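Long-range contacts in DNA replication protein DnaC (Aquifex aeolicus, PDB 3ECC), which serves as a helicase loader in bacterial replication initiation, probably binding ATP, and is captured here with ADP, beryllium trifluoride and magnesium in its nucleotide site: residues L41-S46 and E175-K180; V105-G110 and I137-Y142; I125-Y130 and V167-E172; N141-R146 and S155-S160. One frame throughout, in Å; residues are numbered along the deposited sequence.

Contact 1: residues L41-S46 and E175-K180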
loop_
_atom_site.group_PDB
_atom_site.type_symbol
_atom_site.label_atom_id
_atom_site.label_comp_id
_atom_site.label_asym_id
_atom_site.label_seq_id
_atom_site.Cartn_x
_atom_site.Cartn_y
_atom_site.Cartn_z
ATOM N N LEU A 41 -2.275 -3.529 -5.250
ATOM C CA LEU A 41 -1.197 -4.478 -5.042
ATOM C C LEU A 41 -0.738 -4.404 -3.604
ATOM O O LEU A 41 -0.841 -3.361 -2.963
ATOM C CB LEU A 41 -0.018 -4.175 -5.970
ATOM C CG LEU A 41 -0.303 -4.023 -7.470
ATOM C CD1 LEU A 41 0.867 -3.345 -8.169
ATOM C CD2 LEU A 41 -0.625 -5.375 -8.121
ATOM N N THR A 42 -0.229 -5.523 -3.104
ATOM C CA THR A 42 0.311 -5.599 -1.764
ATOM C C THR A 42 1.750 -6.103 -1.809
ATOM O O THR A 42 2.021 -7.207 -2.275
ATOM C CB THR A 42 -0.538 -6.516 -0.877
ATOM O OG1 THR A 42 -1.908 -6.089 -0.923
ATOM C CG2 THR A 42 -0.042 -6.484 0.565
ATOM N N PHE A 43 2.669 -5.275 -1.326
ATOM C CA PHE A 43 4.089 -5.605 -1.326
ATOM C C PHE A 43 4.528 -6.017 0.069
ATOM O O PHE A 43 4.421 -5.244 1.021
ATOM C CB PHE A 43 4.919 -4.402 -1.772
ATOM C CG PHE A 43 4.622 -3.936 -3.162
ATOM C CD1 PHE A 43 5.271 -4.502 -4.248
ATOM C CD2 PHE A 43 3.707 -2.920 -3.382
ATOM C CE1 PHE A 43 5.012 -4.067 -5.528
ATOM C CE2 PHE A 43 3.438 -2.472 -4.666
ATOM C CZ PHE A 43 4.092 -3.044 -5.741
ATOM N N VAL A 44 5.021 -7.243 0.181
ATOM C CA VAL A 44 5.459 -7.786 1.452
ATOM C C VAL A 44 6.948 -8.090 1.367
ATOM O O VAL A 44 7.469 -8.341 0.287
ATOM C CB VAL A 44 4.677 -9.073 1.793
ATOM C CG1 VAL A 44 4.849 -9.435 3.256
ATOM C CG2 VAL A 44 3.203 -8.888 1.487
ATOM N N GLY A 45 7.634 -8.051 2.505
ATOM C CA GLY A 45 9.050 -8.397 2.547
ATOM C C GLY A 45 9.847 -7.674 3.618
ATOM O O GLY A 45 9.339 -6.787 4.304
ATOM N N SER A 46 11.110 -8.056 3.746
ATOM C CA SER A 46 12.044 -7.423 4.670
ATOM C C SER A 46 12.448 -6.006 4.225
ATOM O O SER A 46 12.196 -5.621 3.081
ATOM C CB SER A 46 13.290 -8.294 4.811
ATOM O OG SER A 46 13.023 -9.387 5.660
ATOM N N GLU A 175 -3.581 -8.038 -5.168
ATOM C CA GLU A 175 -2.733 -9.172 -5.484
ATOM C C GLU A 175 -1.455 -9.106 -4.649
ATOM O O GLU A 175 -0.850 -8.044 -4.513
ATOM C CB GLU A 175 -2.398 -9.186 -6.973
ATOM C CG GLU A 175 -2.363 -10.584 -7.568
ATOM C CD GLU A 175 -1.428 -10.683 -8.754
ATOM O OE1 GLU A 175 -1.600 -9.890 -9.712
ATOM O OE2 GLU A 175 -0.521 -11.546 -8.725
ATOM N N LEU A 176 -1.052 -10.240 -4.087
ATOM C CA LEU A 176 0.116 -10.277 -3.212
ATOM C C LEU A 176 1.406 -10.487 -4.001
ATOM O O LEU A 176 1.502 -11.400 -4.818
ATOM C CB LEU A 176 -0.038 -11.366 -2.146
ATOM C CG LEU A 176 0.917 -11.302 -0.945
ATOM C CD1 LEU A 176 0.347 -10.408 0.165
ATOM C CD2 LEU A 176 1.227 -12.705 -0.413
ATOM N N LEU A 177 2.396 -9.642 -3.740
ATOM C CA LEU A 177 3.706 -9.781 -4.365
ATOM C C LEU A 177 4.818 -9.807 -3.322
ATOM O O LEU A 177 5.198 -8.776 -2.775
ATOM C CB LEU A 177 3.952 -8.652 -5.375
ATOM C CG LEU A 177 3.162 -8.684 -6.695
ATOM C CD1 LEU A 177 3.228 -7.332 -7.388
ATOM C CD2 LEU A 177 3.648 -9.789 -7.633
ATOM N N VAL A 178 5.340 -10.991 -3.041
ATOM C CA VAL A 178 6.432 -11.090 -2.097
ATOM C C VAL A 178 7.753 -10.725 -2.743
ATOM O O VAL A 178 8.053 -11.150 -3.859
ATOM C CB VAL A 178 6.530 -12.472 -1.483
ATOM C CG1 VAL A 178 7.617 -12.487 -0.433
ATOM C CG2 VAL A 178 5.206 -12.841 -0.868
ATOM N N ILE A 179 8.536 -9.920 -2.035
ATOM C CA ILE A 179 9.826 -9.462 -2.526
ATOM C C ILE A 179 10.922 -9.900 -1.573
ATOM O O ILE A 179 10.874 -9.607 -0.377
ATOM C CB ILE A 179 9.836 -7.941 -2.686
ATOM C CG1 ILE A 179 8.719 -7.522 -3.633
ATOM C CG2 ILE A 179 11.179 -7.462 -3.192
ATOM C CD1 ILE A 179 8.659 -6.065 -3.835
ATOM N N LYS A 180 11.905 -10.618 -2.109
ATOM C CA LYS A 180 12.862 -11.326 -1.272
ATOM C C LYS A 180 14.314 -10.971 -1.553
ATOM O O LYS A 180 15.187 -11.833 -1.525
ATOM C CB LYS A 180 12.645 -12.835 -1.378
ATOM C CG LYS A 180 11.339 -13.289 -0.772
ATOM C CD LYS A 180 11.446 -14.690 -0.177
ATOM C CE LYS A 180 11.364 -15.768 -1.256
ATOM N NZ LYS A 180 9.955 -16.027 -1.689
HETATM O O HOH W 1 11.510 -10.276 1.860
#

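Contact 2: residues V105-G110 and I137-Y142. With BEF (beryllium trifluoride ion), chain D.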
loop_
_atom_site.group_PDB
_atom_site.type_symbol
_atom_site.label_atom_id
_atom_site.label_comp_id
_atom_site.label_asym_id
_atom_site.label_seq_id
_atom_site.Cartn_x
_atom_site.Cartn_y
_atom_site.Cartn_z
ATOM N N VAL A 105 -1.691 4.935 -1.691
ATOM C CA VAL A 105 -0.602 4.124 -1.187
ATOM C C VAL A 105 -0.558 4.248 0.324
ATOM O O VAL A 105 -0.375 5.345 0.858
ATOM C CB VAL A 105 0.762 4.564 -1.767
ATOM C CG1 VAL A 105 1.842 3.531 -1.436
ATOM C CG2 VAL A 105 0.665 4.781 -3.264
ATOM N N LEU A 106 -0.751 3.127 1.009
ATOM C CA LEU A 106 -0.491 3.048 2.442
ATOM C C LEU A 106 0.855 2.365 2.670
ATOM O O LEU A 106 0.963 1.140 2.568
ATOM C CB LEU A 106 -1.605 2.282 3.163
ATOM C CG LEU A 106 -3.039 2.809 3.073
ATOM C CD1 LEU A 106 -3.973 1.925 3.868
ATOM C CD2 LEU A 106 -3.131 4.246 3.551
ATOM N N ASP A 107 1.880 3.164 2.954
ATOM C CA ASP A 107 3.250 2.667 3.035
ATOM C C ASP A 107 3.612 2.330 4.475
ATOM O O ASP A 107 3.301 3.098 5.393
ATOM C CB ASP A 107 4.227 3.702 2.466
ATOM C CG ASP A 107 5.591 3.109 2.139
ATOM O OD1 ASP A 107 6.582 3.513 2.781
ATOM O OD2 ASP A 107 5.676 2.240 1.239
ATOM N N ASP A 108 4.285 1.193 4.659
ATOM C CA ASP A 108 4.612 0.662 5.988
ATOM C C ASP A 108 3.369 0.456 6.849
ATOM O O ASP A 108 3.321 0.878 8.006
ATOM C CB ASP A 108 5.644 1.540 6.704
ATOM C CG ASP A 108 6.996 0.853 6.855
ATOM O OD1 ASP A 108 8.039 1.479 6.534
ATOM O OD2 ASP A 108 7.015 -0.318 7.300
ATOM N N LEU A 109 2.367 -0.199 6.271
ATOM C CA LEU A 109 1.066 -0.369 6.921
ATOM C C LEU A 109 1.164 -1.101 8.272
ATOM O O LEU A 109 1.532 -2.280 8.339
ATOM C CB LEU A 109 0.062 -1.057 5.977
ATOM C CG LEU A 109 -1.359 -1.341 6.492
ATOM C CD1 LEU A 109 -2.100 -0.076 6.923
ATOM C CD2 LEU A 109 -2.173 -2.075 5.441
ATOM N N GLY A 110 0.859 -0.355 9.338
ATOM C CA GLY A 110 0.859 -0.856 10.710
ATOM C C GLY A 110 1.905 -1.911 10.997
ATOM O O GLY A 110 1.609 -2.927 11.625
ATOM N N ILE A 137 -2.848 0.578 -2.882
ATOM C CA ILE A 137 -1.596 -0.160 -2.843
ATOM C C ILE A 137 -0.982 -0.107 -1.451
ATOM O O ILE A 137 -0.990 0.930 -0.795
ATOM C CB ILE A 137 -0.600 0.371 -3.891
ATOM C CG1 ILE A 137 -1.221 0.290 -5.291
ATOM C CG2 ILE A 137 0.716 -0.407 -3.822
ATOM C CD1 ILE A 137 -0.474 1.076 -6.361
ATOM N N ILE A 138 -0.459 -1.237 -1.003
ATOM C CA ILE A 138 0.051 -1.358 0.355
ATOM C C ILE A 138 1.456 -1.935 0.325
ATOM O O ILE A 138 1.749 -2.824 -0.465
ATOM C CB ILE A 138 -0.858 -2.286 1.207
ATOM C CG1 ILE A 138 -2.232 -1.652 1.434
ATOM C CG2 ILE A 138 -0.187 -2.645 2.535
ATOM C CD1 ILE A 138 -3.301 -2.645 1.797
ATOM N N THR A 139 2.336 -1.403 1.162
ATOM C CA THR A 139 3.607 -2.066 1.441
ATOM C C THR A 139 3.672 -2.376 2.922
ATOM O O THR A 139 3.260 -1.567 3.755
ATOM C CB THR A 139 4.841 -1.232 1.018
ATOM O OG1 THR A 139 5.083 -0.188 1.969
ATOM C CG2 THR A 139 4.638 -0.629 -0.362
ATOM N N THR A 140 4.167 -3.559 3.248
ATOM C CA THR A 140 4.148 -4.022 4.619
ATOM C C THR A 140 5.368 -4.878 4.939
ATOM O O THR A 140 5.984 -5.480 4.050
ATOM C CB THR A 140 2.834 -4.800 4.942
ATOM O OG1 THR A 140 2.797 -5.130 6.335
ATOM C CG2 THR A 140 2.727 -6.075 4.102
ATOM N N ASN A 141 5.708 -4.937 6.217
ATOM C CA ASN A 141 6.823 -5.743 6.658
ATOM C C ASN A 141 6.443 -7.178 7.011
ATOM O O ASN A 141 5.441 -7.416 7.675
ATOM C CB ASN A 141 7.495 -5.081 7.841
ATOM C CG ASN A 141 8.915 -4.728 7.549
ATOM O OD1 ASN A 141 9.748 -5.605 7.327
ATOM N ND2 ASN A 141 9.208 -3.436 7.513
ATOM N N TYR A 142 7.255 -8.128 6.556
ATOM C CA TYR A 142 7.115 -9.518 6.974
ATOM C C TYR A 142 8.323 -9.957 7.798
ATOM O O TYR A 142 9.470 -9.878 7.333
ATOM C CB TYR A 142 6.921 -10.444 5.773
ATOM C CG TYR A 142 6.570 -11.873 6.152
ATOM C CD1 TYR A 142 5.614 -12.145 7.138
ATOM C CD2 TYR A 142 7.171 -12.953 5.506
ATOM C CE1 TYR A 142 5.294 -13.458 7.490
ATOM C CE2 TYR A 142 6.848 -14.269 5.842
ATOM C CZ TYR A 142 5.912 -14.517 6.834
ATOM O OH TYR A 142 5.590 -15.821 7.166
HETATM BE BE BEF D . 10.749 -0.671 4.578
HETATM F F1 BEF D . 10.467 -2.385 4.291
HETATM F F2 BEF D . 9.650 0.539 3.896
HETATM F F3 BEF D . 12.355 -0.201 5.132
#

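Contact 3: residues I125-Y130 and V167-E172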
loop_
_atom_site.group_PDB
_atom_site.type_symbol
_atom_site.label_atom_id
_atom_site.label_comp_id
_atom_site.label_asym_id
_atom_site.label_seq_id
_atom_site.Cartn_x
_atom_site.Cartn_y
_atom_site.Cartn_z
ATOM N N ILE A 125 -10.545 3.213 6.793
ATOM C CA ILE A 125 -10.071 3.559 5.459
ATOM C C ILE A 125 -10.095 2.363 4.498
ATOM O O ILE A 125 -10.383 2.512 3.316
ATOM C CB ILE A 125 -8.655 4.182 5.530
ATOM C CG1 ILE A 125 -8.733 5.599 6.119
ATOM C CG2 ILE A 125 -7.996 4.193 4.163
ATOM C CD1 ILE A 125 -7.374 6.203 6.464
ATOM N N ILE A 126 -9.816 1.177 5.025
ATOM C CA ILE A 126 -9.757 -0.029 4.212
ATOM C C ILE A 126 -11.144 -0.622 3.899
ATOM O O ILE A 126 -11.396 -1.089 2.779
ATOM C CB ILE A 126 -8.827 -1.075 4.851
ATOM C CG1 ILE A 126 -7.377 -0.662 4.611
ATOM C CG2 ILE A 126 -9.092 -2.459 4.279
ATOM C CD1 ILE A 126 -6.420 -1.156 5.643
ATOM N N THR A 127 -12.043 -0.589 4.874
ATOM C CA THR A 127 -13.413 -1.057 4.654
ATOM C C THR A 127 -14.148 -0.156 3.642
ATOM O O THR A 127 -14.884 -0.634 2.777
ATOM C CB THR A 127 -14.183 -1.149 5.990
ATOM O OG1 THR A 127 -13.482 -2.035 6.866
ATOM C CG2 THR A 127 -15.572 -1.668 5.781
ATOM N N TYR A 128 -13.922 1.148 3.747
ATOM C CA TYR A 128 -14.499 2.101 2.814
ATOM C C TYR A 128 -14.016 1.837 1.388
ATOM O O TYR A 128 -14.823 1.761 0.454
ATOM C CB TYR A 128 -14.139 3.519 3.233
ATOM C CG TYR A 128 -14.844 4.586 2.451
ATOM C CD1 TYR A 128 -16.092 5.072 2.859
ATOM C CD2 TYR A 128 -14.267 5.124 1.306
ATOM C CE1 TYR A 128 -16.748 6.063 2.136
ATOM C CE2 TYR A 128 -14.912 6.115 0.575
ATOM C CZ TYR A 128 -16.150 6.583 0.991
ATOM O OH TYR A 128 -16.781 7.564 0.264
ATOM N N ARG A 129 -12.707 1.665 1.236
ATOM C CA ARG A 129 -12.096 1.449 -0.073
ATOM C C ARG A 129 -12.365 0.049 -0.601
ATOM O O ARG A 129 -12.337 -0.170 -1.806
ATOM C CB ARG A 129 -10.594 1.737 -0.018
ATOM C CG ARG A 129 -10.281 3.208 0.254
ATOM C CD ARG A 129 -8.792 3.502 0.282
ATOM N NE ARG A 129 -8.203 3.499 -1.060
ATOM C CZ ARG A 129 -8.399 4.455 -1.965
ATOM N NH1 ARG A 129 -9.171 5.495 -1.677
ATOM N NH2 ARG A 129 -7.839 4.360 -3.168
ATOM N N TYR A 130 -12.634 -0.888 0.307
ATOM C CA TYR A 130 -13.148 -2.221 -0.052
ATOM C C TYR A 130 -14.591 -2.151 -0.574
ATOM O O TYR A 130 -14.916 -2.745 -1.600
ATOM C CB TYR A 130 -13.079 -3.167 1.155
ATOM C CG TYR A 130 -13.646 -4.554 0.920
ATOM C CD1 TYR A 130 -12.923 -5.510 0.215
ATOM C CD2 TYR A 130 -14.894 -4.917 1.422
ATOM C CE1 TYR A 130 -13.433 -6.787 0.002
ATOM C CE2 TYR A 130 -15.411 -6.192 1.211
ATOM C CZ TYR A 130 -14.676 -7.119 0.502
ATOM O OH TYR A 130 -15.177 -8.379 0.284
ATOM N N VAL A 167 -7.266 -7.739 7.089
ATOM C CA VAL A 167 -6.363 -8.550 6.266
ATOM C C VAL A 167 -7.120 -9.430 5.271
ATOM O O VAL A 167 -6.611 -9.747 4.201
ATOM C CB VAL A 167 -5.442 -9.423 7.146
ATOM C CG1 VAL A 167 -4.510 -10.255 6.291
ATOM C CG2 VAL A 167 -4.651 -8.546 8.071
ATOM N N SER A 168 -8.342 -9.801 5.635
ATOM C CA SER A 168 -9.216 -10.569 4.774
ATOM C C SER A 168 -9.661 -9.734 3.582
ATOM O O SER A 168 -9.715 -10.226 2.456
ATOM C CB SER A 168 -10.428 -11.036 5.584
ATOM O OG SER A 168 -11.426 -11.617 4.773
ATOM N N LYS A 169 -10.007 -8.478 3.843
ATOM C CA LYS A 169 -10.437 -7.563 2.787
ATOM C C LYS A 169 -9.262 -7.123 1.913
ATOM O O LYS A 169 -9.410 -6.963 0.706
ATOM C CB LYS A 169 -11.160 -6.348 3.382
ATOM C CG LYS A 169 -12.479 -6.697 4.043
ATOM C CD LYS A 169 -13.217 -5.464 4.510
ATOM C CE LYS A 169 -14.599 -5.817 5.039
ATOM N NZ LYS A 169 -14.513 -6.571 6.324
ATOM N N ILE A 170 -8.095 -6.955 2.530
ATOM C CA ILE A 170 -6.863 -6.652 1.803
ATOM C C ILE A 170 -6.519 -7.766 0.809
ATOM O O ILE A 170 -6.018 -7.510 -0.291
ATOM C CB ILE A 170 -5.681 -6.437 2.772
ATOM C CG1 ILE A 170 -5.854 -5.129 3.549
ATOM C CG2 ILE A 170 -4.340 -6.472 2.021
ATOM C CD1 ILE A 170 -4.866 -4.967 4.689
ATOM N N TYR A 171 -6.812 -9.002 1.199
ATOM C CA TYR A 171 -6.531 -10.155 0.368
ATOM C C TYR A 171 -7.505 -10.305 -0.807
ATOM O O TYR A 171 -7.125 -10.797 -1.863
ATOM C CB TYR A 171 -6.492 -11.430 1.217
ATOM C CG TYR A 171 -6.024 -12.655 0.467
ATOM C CD1 TYR A 171 -4.787 -12.672 -0.182
ATOM C CD2 TYR A 171 -6.804 -13.810 0.420
ATOM C CE1 TYR A 171 -4.349 -13.801 -0.869
ATOM C CE2 TYR A 171 -6.376 -14.937 -0.265
ATOM C CZ TYR A 171 -5.149 -14.930 -0.906
ATOM O OH TYR A 171 -4.715 -16.050 -1.594
ATOM N N GLU A 172 -8.751 -9.863 -0.640
ATOM C CA GLU A 172 -9.698 -9.902 -1.751
ATOM C C GLU A 172 -9.374 -8.854 -2.809
ATOM O O GLU A 172 -9.364 -9.166 -3.996
ATOM C CB GLU A 172 -11.162 -9.790 -1.282
ATOM C CG GLU A 172 -12.155 -9.380 -2.399
ATOM C CD GLU A 172 -13.530 -10.042 -2.291
ATOM O OE1 GLU A 172 -14.550 -9.354 -2.524
ATOM O OE2 GLU A 172 -13.592 -11.253 -1.996
#

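Contact 4: residues N141-R146 and S155-S160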
loop_
_atom_site.group_PDB
_atom_site.type_symbol
_atom_site.label_atom_id
_atom_site.label_comp_id
_atom_site.label_asym_id
_atom_site.label_seq_id
_atom_site.Cartn_x
_atom_site.Cartn_y
_atom_site.Cartn_z
ATOM N N ASN A 141 5.708 -4.937 6.217
ATOM C CA ASN A 141 6.823 -5.743 6.658
ATOM C C ASN A 141 6.443 -7.178 7.011
ATOM O O ASN A 141 5.441 -7.416 7.675
ATOM C CB ASN A 141 7.495 -5.081 7.841
ATOM C CG ASN A 141 8.915 -4.728 7.549
ATOM O OD1 ASN A 141 9.748 -5.605 7.327
ATOM N ND2 ASN A 141 9.208 -3.436 7.513
ATOM N N TYR A 142 7.255 -8.128 6.556
ATOM C CA TYR A 142 7.115 -9.518 6.974
ATOM C C TYR A 142 8.323 -9.957 7.798
ATOM O O TYR A 142 9.470 -9.878 7.333
ATOM C CB TYR A 142 6.921 -10.444 5.773
ATOM C CG TYR A 142 6.570 -11.873 6.152
ATOM C CD1 TYR A 142 5.614 -12.145 7.138
ATOM C CD2 TYR A 142 7.171 -12.953 5.506
ATOM C CE1 TYR A 142 5.294 -13.458 7.490
ATOM C CE2 TYR A 142 6.848 -14.269 5.842
ATOM C CZ TYR A 142 5.912 -14.517 6.834
ATOM O OH TYR A 142 5.590 -15.821 7.166
ATOM N N SER A 143 8.054 -10.409 9.027
ATOM C CA SER A 143 9.101 -10.770 9.994
ATOM C C SER A 143 9.799 -12.110 9.686
ATOM O O SER A 143 10.866 -12.130 9.058
ATOM C CB SER A 143 8.541 -10.761 11.428
ATOM O OG SER A 143 7.343 -11.520 11.528
ATOM N N LEU A 144 9.195 -13.218 10.129
ATOM C CA LEU A 144 9.779 -14.562 9.959
ATOM C C LEU A 144 10.019 -14.910 8.477
ATOM O O LEU A 144 9.239 -14.507 7.603
ATOM C CB LEU A 144 8.903 -15.624 10.651
ATOM C CG LEU A 144 8.523 -15.373 12.124
ATOM C CD1 LEU A 144 7.061 -15.744 12.401
ATOM C CD2 LEU A 144 9.465 -16.093 13.106
ATOM N N GLN A 145 11.090 -15.665 8.203
ATOM C CA GLN A 145 11.618 -15.794 6.829
ATOM C C GLN A 145 11.019 -16.888 5.917
ATOM O O GLN A 145 10.431 -16.569 4.878
ATOM C CB GLN A 145 13.150 -15.848 6.830
ATOM C CG GLN A 145 13.790 -14.483 6.968
ATOM C CD GLN A 145 14.928 -14.270 5.977
ATOM O OE1 GLN A 145 16.027 -14.810 6.144
ATOM N NE2 GLN A 145 14.669 -13.471 4.940
ATOM N N ARG A 146 11.183 -18.159 6.286
ATOM C CA ARG A 146 10.733 -19.266 5.435
ATOM C C ARG A 146 9.212 -19.263 5.266
ATOM O O ARG A 146 8.687 -18.765 4.267
ATOM C CB ARG A 146 11.195 -20.609 6.003
ATOM C CG ARG A 146 12.669 -20.654 6.360
ATOM C CD ARG A 146 12.873 -21.158 7.785
ATOM N NE ARG A 146 12.045 -20.436 8.754
ATOM C CZ ARG A 146 12.350 -19.247 9.272
ATOM N NH1 ARG A 146 13.472 -18.630 8.922
ATOM N NH2 ARG A 146 11.530 -18.674 10.144
ATOM N N SER A 155 -0.576 -13.416 6.302
ATOM C CA SER A 155 -1.928 -12.988 6.637
ATOM C C SER A 155 -2.219 -12.987 8.156
ATOM O O SER A 155 -2.885 -12.081 8.660
ATOM C CB SER A 155 -2.938 -13.871 5.899
ATOM O OG SER A 155 -2.602 -13.968 4.522
ATOM N N ALA A 156 -1.723 -14.003 8.870
ATOM C CA ALA A 156 -1.890 -14.102 10.334
ATOM C C ALA A 156 -0.948 -13.166 11.110
ATOM O O ALA A 156 -1.286 -12.686 12.195
ATOM C CB ALA A 156 -1.718 -15.557 10.805
ATOM N N ASP A 157 0.236 -12.924 10.553
ATOM C CA ASP A 157 1.171 -11.952 11.106
ATOM C C ASP A 157 0.642 -10.534 10.917
ATOM O O ASP A 157 0.730 -9.707 11.817
ATOM C CB ASP A 157 2.536 -12.102 10.440
ATOM C CG ASP A 157 3.619 -11.294 11.128
ATOM O OD1 ASP A 157 3.891 -11.525 12.329
ATOM O OD2 ASP A 157 4.231 -10.449 10.444
ATOM N N LEU A 158 0.082 -10.264 9.740
ATOM C CA LEU A 158 -0.615 -9.006 9.475
ATOM C C LEU A 158 -1.881 -8.843 10.300
ATOM O O LEU A 158 -2.172 -7.757 10.792
ATOM C CB LEU A 158 -0.976 -8.898 7.992
ATOM C CG LEU A 158 -0.247 -7.864 7.134
ATOM C CD1 LEU A 158 -0.651 -6.428 7.524
ATOM C CD2 LEU A 158 1.272 -8.069 7.191
ATOM N N ALA A 159 -2.632 -9.933 10.435
ATOM C CA ALA A 159 -3.884 -9.927 11.182
ATOM C C ALA A 159 -3.667 -9.711 12.671
ATOM O O ALA A 159 -4.568 -9.256 13.371
ATOM C CB ALA A 159 -4.642 -11.218 10.949
ATOM N N SER A 160 -2.471 -10.043 13.152
ATOM C CA SER A 160 -2.153 -9.896 14.567
ATOM C C SER A 160 -2.164 -8.431 14.989
ATOM O O SER A 160 -2.551 -8.105 16.111
ATOM C CB SER A 160 -0.800 -10.533 14.882
ATOM O OG SER A 160 0.239 -9.877 14.181
#

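Contact 1: residues L41-S46 and E175-K180
T42 and V44 each offer both backbone groups to the chain beside them, the way in which a parallel strand pair is normally knit. T42 N donates to E175 O at 3.0 Å, and L177 N returns a bond to T42 O at 2.9 Å. Further along, V44 N reaches L177 O in a weak bond, while I179 N meets V44 O at 3.0 Å. The axes of the two strand segments cross at 25°, running in the same direction.

Apolar contacts flank this backbone seam. On the face bearing T42 and V44, the L176 branch does most of the touching: with CG anti to the backbone N (chi1 -165°), its CD1 swings across to V44 CG2 at 3.5 Å and also grazes T42 CG2. On the other face, the F43 ring and L177 lie side by side and point the same way, with F43 CE1 4.2 Å from L177 CD1. I179 crosses the same ring from further along, its CD1 3.8 Å from F43 CD1.

The T42 hydroxyl is bound by N174. G45, with phi 150°, leads into the P-loop (Walker A), whose following residues bind the ADP, and its carbonyl holds K51.

In the sheet, strand 174-178 is outermost, and strand 136-141 borders 40-45 on the other side, bonded to F43 through I138 and T140. Helices 17-31 and 51-65 pack on the L41, F43 and L177 face.

Contact 2: residues V105-G110 and I137-Y142
The paired Walker B and putative sensor 1 strands of an AAA+ fold show how the C-terminal ends of neighbouring parallel strands become a nucleotide site, with D107 and T139 meeting across the seam. The T139 hydroxyl stands between its backbone N and carbonyl carbon (chi1 77°), where it does two jobs. It donates to D107 OD2 at 2.6 Å, coming from above the carboxylate plane, and T139 OG1 accepts a hydrogen bond from D108 N at 3.1 Å, nearly straight at 172°. OD2 of D107 is also gripped by the T52 hydroxyl, so the P-loop helix and this strand pair share one carboxylate; the nearest atom of the D107 side chain lies about 4 Å from the magnesium ion.

Backbone bonds set the register: L106 N to I137 O at 2.9 Å, T139 N to L106 O, then L109 N to T139 O at 3.0 Å. On the face of L106 and I138, the L109 side chain lies obliquely across I138, its CD2 3.6 Å from I138 CG2. At the C-terminal end of the pair, D108 OD1 lies 3.2 Å from F2 of the beryllium trifluoride, while S111 holds the other carboxylate oxygen; N141 also lines this pocket.

Strands 71-74 and 40-45 flank the pair, helix 51-65 packs on V105, I137 and T139, and helix 153-162 touches T140.

Contact 3: residues I125-Y130 and V167-E172
The Y130 ring has the aliphatic chain of K169 laid over one face and E172 at its edge. K169 CG sits 3.8 Å from the ring centroid and only 5° off the normal, a CH-pi contact. CD and CE carry the chain onward across the ring: K169 CD lies 3.6 Å from Y130 CD2, before the lysine bends at its last torsion. E172 CG meets the edge near the ring plane, 3.8 Å from Y130 CE1. From there the carboxylate, turned 43° against the ring, places E172 OE1 3.0 Å from Y130 OH. With CG anti to the backbone N, the tyrosine reaches across to the facing helix.

The two helices belong to different parts of the P-loop NTPase fold. Helix 116-131 is the crossover helix of the beta-alpha-beta unit joining strands 104-107 and 136-141, whereas helix 164-173 leads directly into the outermost strand 174-178. Their segment axes stand 9.9 Å apart at 36°.

Nearer the sheet the contact turns apolar, with I126 CD1 4.2 Å from I170 CD1. I170 goes on to touch I138 and L109, and I126 packs on V166. T127 brushes the K169 chain, while its hydroxyl is bonded to the S123 carbonyl one turn earlier; M173 also packs against Y130.

Contact 4: residues N141-R146 and S155-S160
D157 faces Y142 and S143 across a small contact, a case in which one helix carboxylate supplies most of the touching between a loop and a helix. The denser part lies toward the sheet. There the Y142 ring presents an edge to the aspartate: Y142 CD1 is 4.0 Å from D157 OD2, near the ring plane, and the two flat groups are turned 72° against each other. Beside them, L158 CD2 stands 4.2 Å from the backbone N141 O, so that the buried leucine packs against the backbone where strand 136-141 runs out into the loop.

Charge pairing fixes the carboxylate more firmly than the loop does. D157 OD2 forms a salt bridge with R161 one turn further along the helix, and R161 also makes a weak hydrogen bond to the N141 carbonyl. One arginine thus spans loop and helix, and would be expected to favour the ionised form of D157.

The outer part is loose. S143 OG, placed between its backbone N and carbonyl carbon (chi1 51°), is about equally far from both carboxylate oxygens; its bond to D157 OD2, at 3.5 Å, is weak. S143 is exposed, as are L144 and the residues that follow, where the chain heads away from the helix.

Helix 153-162 therefore rests on the end of strand 136-141, with T140 also touching L158. L158 and A159 also meet V167 of helix 164-173, while Y142 packs against V44 of strand 40-45 and against R153 and I154.

Followed from the N terminus, the chain leaves contact 1 with strand 40-45 and returns to it only at 175-180, so the loop it closes encloses the other three contacts. Contact 2 opens at 105-110 and closes at 137-142; contact 3 opens between them, at 125-130, and closes later, at 167-172, so these two cross. Contact 4 starts where contact 2 ends, sharing N141 and Y142, and closes a short loop within the span of contact 3. Contacts 1 and 2 are joined in one sheet by bonds between F43 and strand 136-141. I170 links contact 3 to contact 2, and V167 brings its helix against that of contact 4.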